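Local coordinates for protein galactitol 1-phosphate 5-dehydrogenase (Escherichia coli, PDB 4UEJ) that catalyses the NAD-dependent oxidation of galactitol 1-phosphate to D-tagatose 6-phosphate and binds two zinc ions per subunit, at residues S3-T8 / P54-H59; S17-I22 / A118-V123; H151-A156 / L232-A237; Q157-K162 / V181-K186. All blocks are in the same frame, centred on the assembly; numbering follows the deposited sequence.

Interaction 1: residues S3-T8 / P54-H59. With ZN (zinc ion), chain D.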
loop_
_atom_site.group_PDB
_atom_site.type_symbol
_atom_site.label_atom_id
_atom_site.label_comp_id
_atom_site.label_asym_id
_atom_site.label_seq_id
_atom_site.Cartn_x
_atom_site.Cartn_y
_atom_site.Cartn_z
ATOM N N SER A 3 32.092 9.664 25.223
ATOM C CA SER A 3 30.942 9.231 24.442
ATOM C C SER A 3 29.685 9.373 25.285
ATOM O O SER A 3 29.759 9.497 26.510
ATOM C CB SER A 3 31.108 7.783 23.969
ATOM O OG SER A 3 31.239 6.906 25.073
ATOM N N VAL A 4 28.529 9.360 24.632
ATOM C CA VAL A 4 27.271 9.335 25.358
ATOM C C VAL A 4 26.752 7.907 25.405
ATOM O O VAL A 4 26.614 7.249 24.375
ATOM C CB VAL A 4 26.218 10.248 24.723
ATOM C CG1 VAL A 4 24.976 10.301 25.600
ATOM C CG2 VAL A 4 26.783 11.638 24.531
ATOM N N VAL A 5 26.482 7.425 26.609
ATOM C CA VAL A 5 26.006 6.064 26.785
ATOM C C VAL A 5 24.628 6.057 27.437
ATOM O O VAL A 5 24.427 6.655 28.494
ATOM C CB VAL A 5 26.988 5.236 27.639
ATOM C CG1 VAL A 5 26.493 3.817 27.775
ATOM C CG2 VAL A 5 28.378 5.261 27.016
ATOM N N ASN A 6 23.679 5.387 26.792
ATOM C CA ASN A 6 22.336 5.245 27.338
ATOM C C ASN A 6 22.159 3.897 28.001
ATOM O O ASN A 6 22.564 2.871 27.451
ATOM C CB ASN A 6 21.290 5.414 26.241
ATOM C CG ASN A 6 21.476 6.685 25.468
ATOM O OD1 ASN A 6 21.039 7.753 25.895
ATOM N ND2 ASN A 6 22.135 6.588 24.322
ATOM N N ASP A 7 21.557 3.897 29.186
ATOM C CA ASP A 7 21.257 2.641 29.855
ATOM C C ASP A 7 19.756 2.476 30.038
ATOM O O ASP A 7 18.980 3.380 29.726
ATOM C CB ASP A 7 21.964 2.556 31.206
ATOM C CG ASP A 7 22.430 1.150 31.518
ATOM O OD1 ASP A 7 21.568 0.260 31.691
ATOM O OD2 ASP A 7 23.659 0.930 31.562
ATOM N N THR A 8 19.364 1.304 30.530
ATOM C CA THR A 8 17.963 0.964 30.751
ATOM C C THR A 8 17.239 2.050 31.545
ATOM O O THR A 8 17.824 2.666 32.437
ATOM C CB THR A 8 17.837 -0.388 31.491
ATOM O OG1 THR A 8 18.512 -1.406 30.743
ATOM C CG2 THR A 8 16.380 -0.785 31.674
ATOM N N PRO A 54 24.282 -1.425 28.128
ATOM C CA PRO A 54 24.375 -0.025 27.695
ATOM C C PRO A 54 24.664 0.094 26.206
ATOM O O PRO A 54 25.182 -0.846 25.611
ATOM C CB PRO A 54 25.543 0.515 28.518
ATOM C CG PRO A 54 26.388 -0.687 28.790
ATOM C CD PRO A 54 25.424 -1.818 28.969
ATOM N N ILE A 55 24.322 1.230 25.609
ATOM C CA ILE A 55 24.503 1.399 24.178
ATOM C C ILE A 55 24.926 2.828 23.883
ATOM O O ILE A 55 24.554 3.751 24.604
ATOM C CB ILE A 55 23.207 1.048 23.402
ATOM C CG1 ILE A 55 23.458 0.977 21.896
ATOM C CG2 ILE A 55 22.093 2.038 23.722
ATOM C CD1 ILE A 55 22.255 0.446 21.105
ATOM N N THR A 56 25.736 3.006 22.848
ATOM C CA THR A 56 26.037 4.343 22.364
ATOM C C THR A 56 25.342 4.518 21.023
ATOM O O THR A 56 25.599 3.775 20.073
ATOM C CB THR A 56 27.554 4.584 22.234
ATOM O OG1 THR A 56 28.148 4.556 23.539
ATOM C CG2 THR A 56 27.832 5.940 21.594
ATOM N N LEU A 57 24.436 5.486 20.955
ATOM C CA LEU A 57 23.649 5.692 19.746
ATOM C C LEU A 57 24.340 6.659 18.780
ATOM O O LEU A 57 25.479 7.078 19.002
ATOM C CB LEU A 57 22.254 6.211 20.114
ATOM C CG LEU A 57 21.421 5.316 21.042
ATOM C CD1 LEU A 57 20.117 6.006 21.461
ATOM C CD2 LEU A 57 21.136 3.984 20.381
ATOM N N GLY A 58 23.641 7.009 17.710
ATOM C CA GLY A 58 24.136 7.989 16.759
ATOM C C GLY A 58 24.391 7.434 15.364
ATOM O O GLY A 58 25.422 6.790 15.131
ATOM N N HIS A 59 23.477 7.704 14.432
ATOM C CA HIS A 59 23.661 7.252 13.052
ATOM C C HIS A 59 23.538 8.371 12.022
ATOM O O HIS A 59 23.387 8.116 10.822
ATOM C CB HIS A 59 22.668 6.133 12.714
ATOM C CG HIS A 59 21.227 6.522 12.842
ATOM N ND1 HIS A 59 20.547 6.478 14.039
ATOM C CD2 HIS A 59 20.330 6.928 11.914
ATOM C CE1 HIS A 59 19.291 6.847 13.843
ATOM N NE2 HIS A 59 19.137 7.127 12.564
HETATM ZN ZN ZN D . 17.450 7.761 11.507
HETATM O O HOH W 1 17.829 9.378 10.377
#

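Interaction 2: residues S17-I22 / A118-V123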
loop_
_atom_site.group_PDB
_atom_site.type_symbol
_atom_site.label_atom_id
_atom_site.label_comp_id
_atom_site.label_asym_id
_atom_site.label_seq_id
_atom_site.Cartn_x
_atom_site.Cartn_y
_atom_site.Cartn_z
ATOM N N SER A 17 36.394 6.192 27.557
ATOM C CA SER A 17 36.932 4.909 27.111
ATOM C C SER A 17 38.091 5.109 26.144
ATOM O O SER A 17 38.397 6.236 25.750
ATOM C CB SER A 17 35.840 4.068 26.447
ATOM O OG SER A 17 35.407 4.677 25.243
ATOM N N VAL A 18 38.728 4.011 25.759
ATOM C CA VAL A 18 39.875 4.082 24.869
ATOM C C VAL A 18 39.421 4.343 23.429
ATOM O O VAL A 18 38.336 3.914 23.015
ATOM C CB VAL A 18 40.727 2.779 24.948
ATOM C CG1 VAL A 18 39.987 1.602 24.325
ATOM C CG2 VAL A 18 42.088 2.971 24.293
ATOM N N ILE A 19 40.235 5.087 22.682
ATOM C CA ILE A 19 40.022 5.253 21.248
ATOM C C ILE A 19 40.016 3.883 20.590
ATOM O O ILE A 19 40.930 3.089 20.817
ATOM C CB ILE A 19 41.121 6.105 20.591
ATOM C CG1 ILE A 19 41.471 7.313 21.458
ATOM C CG2 ILE A 19 40.708 6.531 19.195
ATOM C CD1 ILE A 19 40.491 8.418 21.374
ATOM N N PRO A 20 38.987 3.593 19.779
ATOM C CA PRO A 20 38.964 2.303 19.083
ATOM C C PRO A 20 40.058 2.211 18.024
ATOM O O PRO A 20 40.392 3.219 17.400
ATOM C CB PRO A 20 37.574 2.269 18.442
ATOM C CG PRO A 20 37.166 3.709 18.333
ATOM C CD PRO A 20 37.764 4.379 19.534
ATOM N N GLU A 21 40.611 1.019 17.832
ATOM C CA GLU A 21 41.672 0.832 16.854
ATOM C C GLU A 21 41.135 0.174 15.591
ATOM O O GLU A 21 40.126 -0.525 15.622
ATOM C CB GLU A 21 42.808 -0.004 17.445
ATOM C CG GLU A 21 43.502 0.646 18.641
ATOM C CD GLU A 21 44.192 1.959 18.295
ATOM O OE1 GLU A 21 44.646 2.120 17.142
ATOM O OE2 GLU A 21 44.283 2.835 19.181
ATOM N N ILE A 22 41.805 0.430 14.476
ATOM C CA ILE A 22 41.485 -0.239 13.226
ATOM C C ILE A 22 41.944 -1.682 13.336
ATOM O O ILE A 22 43.100 -1.940 13.673
ATOM C CB ILE A 22 42.157 0.450 12.027
ATOM C CG1 ILE A 22 41.538 1.833 11.808
ATOM C CG2 ILE A 22 42.034 -0.403 10.774
ATOM C CD1 ILE A 22 42.217 2.637 10.731
ATOM N N ALA A 118 30.149 9.928 19.965
ATOM C CA ALA A 118 31.490 9.613 20.438
ATOM C C ALA A 118 32.511 10.498 19.738
ATOM O O ALA A 118 32.220 11.055 18.693
ATOM C CB ALA A 118 31.801 8.141 20.193
ATOM N N GLU A 119 33.709 10.629 20.304
ATOM C CA GLU A 119 34.748 11.430 19.665
ATOM C C GLU A 119 35.338 10.739 18.447
ATOM O O GLU A 119 35.678 11.389 17.458
ATOM C CB GLU A 119 35.867 11.755 20.648
ATOM C CG GLU A 119 35.482 12.721 21.724
ATOM C CD GLU A 119 36.659 13.050 22.611
ATOM O OE1 GLU A 119 37.564 13.778 22.148
ATOM O OE2 GLU A 119 36.688 12.563 23.760
ATOM N N TYR A 120 35.471 9.420 18.535
ATOM C CA TYR A 120 35.983 8.622 17.432
ATOM C C TYR A 120 35.162 7.362 17.244
ATOM O O TYR A 120 34.574 6.842 18.191
ATOM C CB TYR A 120 37.442 8.218 17.662
ATOM C CG TYR A 120 38.411 9.366 17.772
ATOM C CD1 TYR A 120 38.611 10.012 18.983
ATOM C CD2 TYR A 120 39.158 9.784 16.675
ATOM C CE1 TYR A 120 39.511 11.056 19.100
ATOM C CE2 TYR A 120 40.070 10.837 16.787
ATOM C CZ TYR A 120 40.239 11.465 18.003
ATOM O OH TYR A 120 41.136 12.508 18.134
ATOM N N ILE A 121 35.130 6.871 16.015
ATOM C CA ILE A 121 34.508 5.583 15.758
ATOM C C ILE A 121 35.270 4.839 14.660
ATOM O O ILE A 121 35.838 5.455 13.763
ATOM C CB ILE A 121 33.019 5.760 15.376
ATOM C CG1 ILE A 121 32.298 4.408 15.369
ATOM C CG2 ILE A 121 32.880 6.518 14.038
ATOM C CD1 ILE A 121 30.796 4.505 15.108
ATOM N N VAL A 122 35.317 3.515 14.755
ATOM C CA VAL A 122 35.873 2.710 13.684
ATOM C C VAL A 122 34.727 2.021 12.939
ATOM O O VAL A 122 33.851 1.432 13.559
ATOM C CB VAL A 122 36.870 1.668 14.222
ATOM C CG1 VAL A 122 37.227 0.662 13.146
ATOM C CG2 VAL A 122 38.125 2.369 14.744
ATOM N N VAL A 123 34.722 2.142 11.616
ATOM C CA VAL A 123 33.678 1.551 10.773
ATOM C C VAL A 123 34.284 1.005 9.482
ATOM O O VAL A 123 35.450 1.257 9.188
ATOM C CB VAL A 123 32.571 2.573 10.401
ATOM C CG1 VAL A 123 31.935 3.179 11.648
ATOM C CG2 VAL A 123 33.129 3.668 9.506
#

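Interaction 3: residues H151-A156 / L232-A237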
loop_
_atom_site.group_PDB
_atom_site.type_symbol
_atom_site.label_atom_id
_atom_site.label_comp_id
_atom_site.label_asym_id
_atom_site.label_seq_id
_atom_site.Cartn_x
_atom_site.Cartn_y
_atom_site.Cartn_z
ATOM N N HIS A 151 14.628 8.499 -0.318
ATOM C CA HIS A 151 14.375 7.085 -0.588
ATOM C C HIS A 151 12.891 6.844 -0.829
ATOM O O HIS A 151 12.519 6.110 -1.745
ATOM C CB HIS A 151 14.846 6.204 0.570
ATOM C CG HIS A 151 14.680 4.743 0.298
ATOM N ND1 HIS A 151 15.371 4.093 -0.705
ATOM C CD2 HIS A 151 13.883 3.810 0.866
ATOM C CE1 HIS A 151 15.010 2.822 -0.734
ATOM N NE2 HIS A 151 14.114 2.621 0.220
ATOM N N ALA A 152 12.053 7.464 -0.005
ATOM C CA ALA A 152 10.599 7.378 -0.216
ATOM C C ALA A 152 10.182 7.958 -1.566
ATOM O O ALA A 152 9.380 7.330 -2.271
ATOM C CB ALA A 152 9.854 8.062 0.901
ATOM N N PHE A 153 10.704 9.134 -1.938
ATOM C CA PHE A 153 10.430 9.681 -3.279
ATOM C C PHE A 153 10.862 8.717 -4.388
ATOM O O PHE A 153 10.170 8.537 -5.394
ATOM C CB PHE A 153 11.135 11.032 -3.489
ATOM C CG PHE A 153 10.613 12.139 -2.617
ATOM C CD1 PHE A 153 9.336 12.091 -2.085
ATOM C CD2 PHE A 153 11.414 13.230 -2.313
ATOM C CE1 PHE A 153 8.856 13.117 -1.279
ATOM C CE2 PHE A 153 10.935 14.261 -1.504
ATOM C CZ PHE A 153 9.666 14.194 -0.976
ATOM N N HIS A 154 12.023 8.102 -4.209
ATOM C CA HIS A 154 12.531 7.148 -5.188
ATOM C C HIS A 154 11.591 5.962 -5.357
ATOM O O HIS A 154 11.301 5.548 -6.479
ATOM C CB HIS A 154 13.920 6.655 -4.773
ATOM C CG HIS A 154 14.510 5.654 -5.717
ATOM N ND1 HIS A 154 15.438 4.717 -5.321
ATOM C CD2 HIS A 154 14.311 5.450 -7.040
ATOM C CE1 HIS A 154 15.780 3.972 -6.357
ATOM N NE2 HIS A 154 15.111 4.398 -7.413
ATOM N N LEU A 155 11.093 5.432 -4.248
ATOM C CA LEU A 155 10.166 4.293 -4.322
ATOM C C LEU A 155 8.874 4.684 -5.018
ATOM O O LEU A 155 8.231 3.844 -5.625
ATOM C CB LEU A 155 9.845 3.751 -2.938
ATOM C CG LEU A 155 11.011 3.056 -2.221
ATOM C CD1 LEU A 155 10.561 2.635 -0.835
ATOM C CD2 LEU A 155 11.504 1.865 -3.014
ATOM N N ALA A 156 8.519 5.960 -4.935
ATOM C CA ALA A 156 7.299 6.472 -5.558
ATOM C C ALA A 156 7.512 6.929 -6.995
ATOM O O ALA A 156 6.607 7.499 -7.597
ATOM C CB ALA A 156 6.738 7.620 -4.740
ATOM N N LEU A 232 1.270 12.561 -3.714
ATOM C CA LEU A 232 2.254 11.712 -3.059
ATOM C C LEU A 232 2.310 12.175 -1.624
ATOM O O LEU A 232 2.745 13.302 -1.337
ATOM C CB LEU A 232 3.614 11.825 -3.748
ATOM C CG LEU A 232 4.799 11.220 -3.008
ATOM C CD1 LEU A 232 4.524 9.741 -2.776
ATOM C CD2 LEU A 232 6.080 11.423 -3.827
ATOM N N ILE A 233 1.840 11.319 -0.729
ATOM C CA ILE A 233 1.741 11.639 0.675
ATOM C C ILE A 233 2.840 10.886 1.421
ATOM O O ILE A 233 2.962 9.668 1.294
ATOM C CB ILE A 233 0.362 11.250 1.225
ATOM C CG1 ILE A 233 -0.763 11.852 0.365
ATOM C CG2 ILE A 233 0.237 11.626 2.676
ATOM C CD1 ILE A 233 -2.163 11.395 0.760
ATOM N N LEU A 234 3.663 11.603 2.166
ATOM C CA LEU A 234 4.662 10.929 2.992
ATOM C C LEU A 234 4.241 11.006 4.440
ATOM O O LEU A 234 4.110 12.096 5.000
ATOM C CB LEU A 234 6.042 11.565 2.840
ATOM C CG LEU A 234 6.983 11.009 1.785
ATOM C CD1 LEU A 234 6.382 11.223 0.401
ATOM C CD2 LEU A 234 8.352 11.682 1.928
ATOM N N GLU A 235 4.022 9.851 5.042
ATOM C CA GLU A 235 3.703 9.749 6.452
ATOM C C GLU A 235 5.013 9.632 7.216
ATOM O O GLU A 235 5.648 8.576 7.190
ATOM C CB GLU A 235 2.795 8.536 6.723
ATOM C CG GLU A 235 1.947 8.678 7.971
ATOM C CD GLU A 235 2.793 8.974 9.193
ATOM O OE1 GLU A 235 3.611 8.113 9.589
ATOM O OE2 GLU A 235 2.694 10.099 9.710
ATOM N N THR A 236 5.406 10.702 7.911
ATOM C CA THR A 236 6.675 10.694 8.639
ATOM C C THR A 236 6.500 10.703 10.157
ATOM O O THR A 236 7.473 10.522 10.889
ATOM C CB THR A 236 7.564 11.899 8.244
ATOM O OG1 THR A 236 7.046 13.112 8.809
ATOM C CG2 THR A 236 7.618 12.036 6.729
ATOM N N ALA A 237 5.271 10.896 10.633
ATOM C CA ALA A 237 5.040 11.044 12.074
ATOM C C ALA A 237 5.018 9.711 12.831
ATOM O O ALA A 237 5.294 9.666 14.033
ATOM C CB ALA A 237 3.742 11.811 12.323
#

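Interaction 4: residues Q157-K162 / V181-K186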
loop_
_atom_site.group_PDB
_atom_site.type_symbol
_atom_site.label_atom_id
_atom_site.label_comp_id
_atom_site.label_asym_id
_atom_site.label_seq_id
_atom_site.Cartn_x
_atom_site.Cartn_y
_atom_site.Cartn_z
ATOM N N GLN A 157 8.699 6.666 -7.533
ATOM C CA GLN A 157 9.075 7.049 -8.896
ATOM C C GLN A 157 9.100 8.577 -9.049
ATOM O O GLN A 157 8.763 9.119 -10.100
ATOM C CB GLN A 157 8.138 6.417 -9.934
ATOM C CG GLN A 157 8.315 4.908 -10.109
ATOM C CD GLN A 157 7.798 4.101 -8.926
ATOM O OE1 GLN A 157 6.672 4.301 -8.458
ATOM N NE2 GLN A 157 8.624 3.181 -8.436
ATOM N N GLY A 158 9.496 9.259 -7.985
ATOM C CA GLY A 158 9.770 10.686 -8.045
ATOM C C GLY A 158 8.627 11.563 -7.583
ATOM O O GLY A 158 7.505 11.090 -7.406
ATOM N N CYS A 159 8.902 12.848 -7.380
ATOM C CA CYS A 159 7.847 13.756 -6.936
ATOM C C CYS A 159 7.562 14.842 -7.959
ATOM O O CYS A 159 6.738 15.728 -7.718
ATOM C CB CYS A 159 8.214 14.381 -5.585
ATOM S SG CYS A 159 9.716 15.340 -5.609
ATOM N N GLU A 160 8.216 14.767 -9.113
ATOM C CA GLU A 160 8.052 15.805 -10.135
ATOM C C GLU A 160 6.606 15.962 -10.636
ATOM O O GLU A 160 5.954 14.994 -11.041
ATOM C CB GLU A 160 8.986 15.536 -11.318
ATOM C CG GLU A 160 8.805 16.530 -12.455
ATOM C CD GLU A 160 10.119 16.993 -13.058
ATOM O OE1 GLU A 160 11.090 16.204 -13.081
ATOM O OE2 GLU A 160 10.180 18.159 -13.504
ATOM N N ASN A 161 6.124 17.202 -10.606
ATOM C CA ASN A 161 4.751 17.551 -10.963
ATOM C C ASN A 161 3.690 16.865 -10.113
ATOM O O ASN A 161 2.532 16.829 -10.497
ATOM C CB ASN A 161 4.488 17.248 -12.439
ATOM C CG ASN A 161 5.435 17.977 -13.344
ATOM O OD1 ASN A 161 5.743 19.143 -13.111
ATOM N ND2 ASN A 161 5.929 17.293 -14.369
ATOM N N LYS A 162 4.075 16.330 -8.959
ATOM C CA LYS A 162 3.093 15.757 -8.048
ATOM C C LYS A 162 2.671 16.729 -6.958
ATOM O O LYS A 162 3.378 17.690 -6.616
ATOM C CB LYS A 162 3.627 14.464 -7.413
ATOM C CG LYS A 162 3.912 13.380 -8.431
ATOM C CD LYS A 162 4.338 12.061 -7.788
ATOM C CE LYS A 162 4.583 10.994 -8.854
ATOM N NZ LYS A 162 5.219 9.730 -8.328
ATOM N N VAL A 181 10.367 20.362 -3.049
ATOM C CA VAL A 181 10.413 21.614 -3.783
ATOM C C VAL A 181 11.555 21.600 -4.796
ATOM O O VAL A 181 11.381 21.981 -5.951
ATOM C CB VAL A 181 10.564 22.810 -2.825
ATOM C CG1 VAL A 181 10.764 24.088 -3.603
ATOM C CG2 VAL A 181 9.324 22.899 -1.945
ATOM N N ALA A 182 12.715 21.124 -4.362
ATOM C CA ALA A 182 13.903 21.160 -5.196
ATOM C C ALA A 182 13.791 20.218 -6.399
ATOM O O ALA A 182 14.399 20.450 -7.456
ATOM C CB ALA A 182 15.133 20.807 -4.353
ATOM N N LEU A 183 13.010 19.164 -6.226
ATOM C CA LEU A 183 12.881 18.096 -7.206
ATOM C C LEU A 183 11.643 18.275 -8.075
ATOM O O LEU A 183 11.255 17.372 -8.818
ATOM C CB LEU A 183 12.829 16.745 -6.504
ATOM C CG LEU A 183 14.085 16.405 -5.691
ATOM C CD1 LEU A 183 13.794 15.216 -4.825
ATOM C CD2 LEU A 183 15.262 16.142 -6.602
ATOM N N GLY A 184 11.007 19.435 -7.955
ATOM C CA GLY A 184 9.983 19.838 -8.902
ATOM C C GLY A 184 8.555 19.414 -8.626
ATOM O O GLY A 184 7.750 19.334 -9.552
ATOM N N ALA A 185 8.227 19.158 -7.363
ATOM C CA ALA A 185 6.823 18.943 -6.986
ATOM C C ALA A 185 5.942 20.099 -7.470
ATOM O O ALA A 185 6.363 21.265 -7.455
ATOM C CB ALA A 185 6.706 18.789 -5.475
ATOM N N LYS A 186 4.724 19.783 -7.893
ATOM C CA LYS A 186 3.769 20.794 -8.326
ATOM C C LYS A 186 3.351 21.658 -7.151
ATOM O O LYS A 186 3.256 22.877 -7.259
ATOM C CB LYS A 186 2.537 20.138 -8.962
ATOM C CG LYS A 186 1.437 21.129 -9.316
ATOM C CD LYS A 186 0.242 20.433 -9.959
ATOM C CE LYS A 186 -0.873 21.410 -10.266
ATOM N NZ LYS A 186 -0.524 22.327 -11.386
#

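Interaction 1: residues S3-T8 / P54-H59
Asn6 and Ile55 form a single antiparallel, hydrogen-bonded bridge. Asn6 N donates a hydrogen bond to Ile55 O at 2.9 Å. Ile55 N returns a bond to Asn6 O at 3.0 Å.

Val5 lies beside this bridge. Its CB stands 4.2 Å from Ile55 O. CG1, anti to the backbone N (chi1 -178°), lies alongside the Pro54 ring and touches Pro54 CB at 3.5 Å. CG2 goes the other way and meets Thr56 OG1 at 3.6 Å. The two methyls of the valine thus divide between Pro54 and Thr56.

Asn6 crosses Leu57 at about a right angle, with ND2 against Leu57 CD1 at 3.5 Å. Asp7 runs side by side with Pro54, and its OD2 meets Pro54 CB at 3.6 Å. The other oxygen, OD1, accepts Thr8 N at 2.7 Å on its anti side. With an alanine here, Thr8 N would probably lose this acceptor, and Pro54 CB the carboxylate packed beside it.

Helix 41-46 packs on Asn6 and Leu57. Thr56 N is hydrogen-bonded to Asp114 OD1. The contact thus joins strand 2-7 to the loop that ends at a metal ligand of a zinc-containing alcohol dehydrogenase: His59 NE2 binds the zinc ion, with a water and Cys38 also in the site, consistent with the catalytic zinc of this family.

Interaction 2: residues S17-I22 / A118-V123
Ile19 and Tyr120 make the tight end of this contact. Ile19 CD1 comes to 3.4 Å from Tyr120 CD1 and also reaches Tyr120 CE1. It approaches the ring at a slant. With CG1 beside the backbone N (chi1 -42°), the CG2 branch of Ile19 stands anti to that N and lies 3.9 Å from Tyr120 CG. The two branches of the isoleucine therefore meet the tyrosine at its root and at CD1 and CE1.

The second tight point is Pro20 on Val122. Their side chains slide past each other in opposite directions. Pro20 CB touches Val122 CG2 at 3.7 Å. The same methyl lies 3.6 Å from Pro20 O and also packs against Glu21 O. One methyl group thus meets a proline ring and two carbonyl oxygens.

The remainder is looser. The CB of Glu21 points away from the strand, and the residue is exposed. Ile22 lies farther off, its N being 4.2 Å from Val122 CG2. No hydrogen bond joins the segments. They run in nearly the same direction, yet Ile19 CA and Tyr120 CA are 6.5 Å apart. The loop packs on the strand through side chains and does not extend the sheet.

Strand 120-124 pairs instead with strand 27-36, through backbone bonds such as Ile121 with Val30. Ile121 turns to the other side of its strand, onto Ile32 and Phe61. Arg29 of strand 27-36 donates from NH1 to Pro20 O. Loop 17-22 lies over the face of strand 120-124 that carries Tyr120 and Val122, and links strand 11-16 to strand 27-36 along the chain.

Interaction 3: residues H151-A156 / L232-A237
The Phe153 ring is met at its edge, near its plane, by Leu234 CD1, which lies 3.5 Å from Phe153 CE1. Leu234 CD2 is equally near that atom, on the same side of the ring plane but farther from it. The two side chains cross at about a right angle. Leu232 CD2 comes to the ring at a slant from the opposite side of that plane, 3.8 Å from Phe153 CD1. Phe153 CG is anti to the carbonyl carbon (chi1 -66°), and this swings the ring toward the strand.

Two alanines on the helix take up the rest. Ala156 CB touches Leu232 CD1 at 3.6 Å. Ala152 CB meets Leu234 CD2 at 4.1 Å. All five residues are buried, and the contact is wholly apolar. If Phe153 were an alanine, the methyls of both leucines would probably lose their ring partner and a gap would open between helix and strand.

The axes of residues 151-155 and 232-235 approach to 10.1 Å, their directions 142° apart. Strand 231-235 sits in the parallel Rossmann-type sheet between strands 163-167 and 255-258. Helix 143-155 covers this part of the sheet next to helix 171-182, whose Cys179 and Ala180 also pack on Phe153.

Interaction 4: residues Q157-K162 / V181-K186
Residues Cys159 to Lys162 form a type II beta turn, and Gly184 is the C-prime residue of a Schellman motif that ends helix 171-182. Strand 163-167, helix 171-182 and strand 187-192 form a beta-alpha-beta crossover of the Rossmann-type domain. The contact joins the turn entering its first strand to the link from its helix to its second strand.

Backbone hydrogen bonds join the two loops. Asn161 N donates to Gly184 O at 2.9 Å, nearly straight at 172° but from above the carbonyl plane. Lys186 N donates to Lys162 O at 2.8 Å, more bent at 132°.

CA-H...O contacts add to these. Ala185 CA lies 3.3 Å from Cys159 O. Glu160 CA approaches the same Gly184 O that Asn161 N uses, so that oxygen has two partners.

Charged side chains play little part across the contact. Lys186 touches with its CB, near Lys162 O and Asn161 O, and its end leads away. Lys162 stays extended and gives NZ to Gly158 O in its own segment and to Gln255 OE1.

Apolar packing is limited to one pair. Cys159 SG sits between its backbone N and carbonyl carbon (chi1 61°), and there it touches Leu183 CB at 3.5 Å.

How the interactions relate
Interactions 1 and 3 are buried, while 2 and 4 are surface contacts. Interactions 1 and 2 belong to the part of the chain with the GroES-like fold. They touch where Ser3 packs on Ala118, and their segments alternate along the chain. Interactions 3 and 4 lie in the coenzyme-domain half, on the other side of the chain's centre. They share helix 143-155, whose end passes through the Schellman motif at Gln157 into the loop of interaction 4; there Phe153 O probably accepts a hydrogen bond from Gly158 N. Chemistry does not follow burial. Backbone hydrogen bonds join the segments in 1 and 4. Apolar packing without hydrogen bonds holds 2 and 3. Interaction 1 alone includes a metal ligand.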